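Aminoglycoside N(3)-acetyltransferase (Streptomyces griseus, PDB 7LAP) probably transfers an acetyl group to the 3-amino group of aminoglycoside antibiotics, as a member of the antibiotic N-acetyltransferase family linked to resistance. Local coordinates at residues B[163-166]-B[167-170]; B[224-227]-B[228-231]. All blocks are in the same frame, centred on the assembly; numbering follows the deposited sequence.

Contact 1: residues B[163-166]-B[167-170]; sequences PGSP and LARL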
loop_
_atom_site.group_PDB
_atom_site.type_symbol
_atom_site.label_atom_id
_atom_site.label_comp_id
_atom_site.label_asym_id
_atom_site.label_seq_id
_atom_site.Cartn_x
_atom_site.Cartn_y
_atom_site.Cartn_z
ATOM N N PRO B 163 25.498 9.433 -13.956
ATOM C CA PRO B 163 26.782 8.810 -13.662
ATOM C C PRO B 163 26.938 8.390 -12.226
ATOM O O PRO B 163 27.579 7.361 -12.013
ATOM C CB PRO B 163 27.790 9.918 -13.990
ATOM C CG PRO B 163 27.097 10.769 -14.995
ATOM C CD PRO B 163 25.655 10.758 -14.582
ATOM N N GLY B 164 26.403 9.110 -11.251
ATOM C CA GLY B 164 26.701 8.608 -9.923
ATOM C C GLY B 164 25.679 7.667 -9.311
ATOM O O GLY B 164 25.856 7.206 -8.180
ATOM N N SER B 165 24.636 7.329 -10.042
ATOM C CA SER B 165 23.368 6.960 -9.441
ATOM C C SER B 165 23.311 5.477 -9.114
ATOM O O SER B 165 24.149 4.695 -9.565
ATOM C CB SER B 165 22.247 7.318 -10.410
ATOM O OG SER B 165 22.387 6.500 -11.557
ATOM N N PRO B 166 22.303 5.057 -8.331
ATOM C CA PRO B 166 22.055 3.616 -8.159
ATOM C C PRO B 166 21.979 2.852 -9.462
ATOM O O PRO B 166 22.504 1.731 -9.545
ATOM C CB PRO B 166 20.721 3.584 -7.406
ATOM C CG PRO B 166 20.804 4.857 -6.526
ATOM C CD PRO B 166 21.518 5.879 -7.386
ATOM N N LEU B 167 21.346 3.419 -10.486
ATOM C CA LEU B 167 21.226 2.679 -11.733
ATOM C C LEU B 167 22.601 2.456 -12.360
ATOM O O LEU B 167 22.885 1.365 -12.860
ATOM C CB LEU B 167 20.284 3.409 -12.686
ATOM C CG LEU B 167 18.805 3.405 -12.249
ATOM C CD1 LEU B 167 17.943 4.316 -13.185
ATOM C CD2 LEU B 167 18.243 1.977 -12.209
ATOM N N ALA B 168 23.484 3.462 -12.295
ATOM C CA ALA B 168 24.857 3.273 -12.758
ATOM C C ALA B 168 25.559 2.184 -11.965
ATOM O O ALA B 168 26.323 1.387 -12.524
ATOM C CB ALA B 168 25.649 4.577 -12.658
ATOM N N ARG B 169 25.301 2.122 -10.660
ATOM C CA ARG B 169 25.915 1.092 -9.839
ATOM C C ARG B 169 25.373 -0.290 -10.151
ATOM O O ARG B 169 26.105 -1.281 -10.011
ATOM C CB ARG B 169 25.708 1.408 -8.367
ATOM C CG ARG B 169 26.393 2.694 -7.953
ATOM C CD ARG B 169 26.069 3.041 -6.503
ATOM N NE ARG B 169 26.077 4.482 -6.314
ATOM C CZ ARG B 169 25.484 5.112 -5.301
ATOM N NH1 ARG B 169 24.829 4.432 -4.370
ATOM N NH2 ARG B 169 25.557 6.433 -5.219
ATOM N N LEU B 170 24.087 -0.396 -10.519
ATOM C CA LEU B 170 23.568 -1.682 -10.960
ATOM C C LEU B 170 24.321 -2.175 -12.191
ATOM O O LEU B 170 24.699 -3.349 -12.273
ATOM C CB LEU B 170 22.075 -1.564 -11.257
ATOM C CG LEU B 170 21.379 -2.820 -11.764
ATOM C CD1 LEU B 170 21.263 -3.834 -10.653
ATOM C CD2 LEU B 170 19.984 -2.454 -12.345
#
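An N-cap at the start of helix 166-172 joins S165 to A168. S165 is the N-cap residue, and its OG accepts from A168 N at 3.3 Å. The bond is long and weak, but nearly straight, at 167°. OG lies between its own backbone N and carbonyl carbon (chi1 66°), which turns it to the first turn of the helix. It also bonds to the carbonyl O of G162, just before the segment, so the hydroxyl links the incoming loop to the helix start.

Two backbone bonds form the first turn. R169 N donates to S165 O at 3.0 Å, and L170 N donates to P166 O at 2.8 Å. P166 is the first helical residue, where a proline ring costs no helix bond. The CB of A168 rests against P163 O and S165 O, both at 3.4 Å.

R169 folds back over this turn. Its CG stands anti to the carbonyl carbon (chi1 -64°), and the chain runs extended to NE. NE and NH2 both reach G164 O, a forked grip of two weak bonds, the NH2 one at 3.1 Å. G164 O lies at the guanidinium edge, near its plane, while P166 N lies over one face, offset toward the rim. NH1 turns to the carbonyl O atoms of A150 and D153, so the arginine ties the cap to the end of helix 148-152.

P166 packs on M152 of that helix. L167 and L170 reach M43 of strand 41-46, while A168 touches H192 of helix 189-196.

Contact 2: residues B[224-227]-B[228-231]; sequences DIDS and EHGA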
loop_
_atom_site.group_PDB
_atom_site.type_symbol
_atom_site.label_atom_id
_atom_site.label_comp_id
_atom_site.label_asym_id
_atom_site.label_seq_id
_atom_site.Cartn_x
_atom_site.Cartn_y
_atom_site.Cartn_z
ATOM N N ASP B 224 16.899 17.109 -13.501
ATOM C CA ASP B 224 16.867 15.731 -13.979
ATOM C C ASP B 224 16.558 15.780 -15.471
ATOM O O ASP B 224 16.163 16.818 -16.003
ATOM C CB ASP B 224 15.816 14.905 -13.200
ATOM C CG ASP B 224 15.879 13.384 -13.496
ATOM O OD1 ASP B 224 16.915 12.894 -14.006
ATOM O OD2 ASP B 224 14.899 12.670 -13.182
ATOM N N ILE B 225 16.761 14.655 -16.164
ATOM C CA ILE B 225 16.119 14.524 -17.476
ATOM C C ILE B 225 14.608 14.391 -17.283
ATOM O O ILE B 225 14.110 14.042 -16.209
ATOM C CB ILE B 225 16.675 13.337 -18.276
ATOM C CG1 ILE B 225 16.561 12.060 -17.444
ATOM C CG2 ILE B 225 18.110 13.580 -18.688
ATOM C CD1 ILE B 225 15.966 10.866 -18.205
ATOM N N ASP B 226 13.868 14.696 -18.343
ATOM C CA ASP B 226 12.411 14.636 -18.298
ATOM C C ASP B 226 12.002 13.168 -18.337
ATOM O O ASP B 226 11.752 12.585 -19.392
ATOM C CB ASP B 226 11.813 15.429 -19.457
ATOM C CG ASP B 226 10.301 15.486 -19.410
ATOM O OD1 ASP B 226 9.669 14.625 -18.759
ATOM O OD2 ASP B 226 9.737 16.404 -20.029
ATOM N N SER B 227 11.945 12.552 -17.159
ATOM C CA SER B 227 11.647 11.130 -17.091
ATOM C C SER B 227 10.160 10.852 -17.133
ATOM O O SER B 227 9.743 9.731 -16.822
ATOM C CB SER B 227 12.255 10.509 -15.828
ATOM O OG SER B 227 11.518 10.855 -14.659
ATOM N N GLU B 228 9.358 11.846 -17.496
ATOM C CA GLU B 228 7.916 11.697 -17.605
ATOM C C GLU B 228 7.443 11.694 -19.049
ATOM O O GLU B 228 6.646 10.833 -19.433
ATOM C CB GLU B 228 7.216 12.812 -16.824
ATOM C CG GLU B 228 5.705 12.723 -16.846
ATOM C CD GLU B 228 5.054 13.593 -15.781
ATOM O OE1 GLU B 228 5.315 13.352 -14.581
ATOM O OE2 GLU B 228 4.284 14.516 -16.140
ATOM N N HIS B 229 7.936 12.630 -19.865
ATOM C CA HIS B 229 7.589 12.721 -21.277
ATOM C C HIS B 229 8.750 12.350 -22.188
ATOM O O HIS B 229 8.723 12.672 -23.380
ATOM C CB HIS B 229 7.107 14.131 -21.613
ATOM C CG HIS B 229 6.230 14.727 -20.564
ATOM N ND1 HIS B 229 6.433 15.988 -20.051
ATOM C CD2 HIS B 229 5.147 14.226 -19.922
ATOM C CE1 HIS B 229 5.509 16.245 -19.141
ATOM N NE2 HIS B 229 4.716 15.191 -19.044
ATOM N N GLY B 230 9.782 11.716 -21.653
ATOM C CA GLY B 230 10.899 11.323 -22.484
ATOM C C GLY B 230 11.978 12.377 -22.533
ATOM O O GLY B 230 11.691 13.577 -22.629
ATOM N N ALA B 231 13.232 11.940 -22.458
ATOM C CA ALA B 231 14.340 12.885 -22.482
ATOM C C ALA B 231 14.589 13.468 -23.869
ATOM O O ALA B 231 15.377 14.411 -24.007
ATOM C CB ALA B 231 15.595 12.197 -21.947
#
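D226 grips the turn after strand 216-225 with one carboxylate oxygen, and this is the tight part of the contact. Its OD1 accepts from two successive backbone N-H groups. The bond from H229 N is 2.9 Å and almost straight, at 176°, and arrives from above the carboxylate plane. The bond from E228 N is 3.1 Å and comes nearly along the C-O bond of the carboxylate. CG stands anti to the backbone N (chi1 -176°), which brings the carboxylate to these two N-H groups. Two donors on OD1 probably steady the carboxylate.

OD1 to E228 N makes an Asx turn, and the bond from H229 N extends it. Together they cap the first residues after the strand. D226 is itself the centre of an inverse gamma turn. G230 has positive phi, with backbone angles that would jam a CB against the preceding carbonyl O.

Beside the turn lies a buried apolar touch. I225 CD1 meets A231 CB at 4.0 Å, and I225 also packs on F204 of the paired strand 204-213. A231 N bonds to E194 of helix 189-196.

The outer side is looser. The H229 ring is exposed, and its ND1 makes a weak bond to D226 OD2, at 3.3 Å. Ring and carboxylate planes are turned 67° apart. E228 is exposed too. Its CB lies over one face of the H229 ring, offset toward the rim, and the extended chain carries its carboxylate away from the 224-227 segment.

How the contacts relate
Contact 1 comes first along the chain. It ends the loop after helix 148-152 and starts helix 166-172, which leads into strand 176-180 of the seven-stranded mixed sheet. The chain then passes through helix 189-196 and the two-stranded hairpin 204-213 and 216-225. Contact 2 turns the chain out of that hairpin into the loop before helix 244-254. The two contacts are in series, neither nested nor crossed. The centres of contact 1 and contact 2 are about 17 Å apart. The nearest atoms of contact 1 and contact 2 are about 8 Å apart, without touching. Helix 189-196 lies between them in sequence and meets both. H161 is a second bridge, touching L167 and bonded to D224.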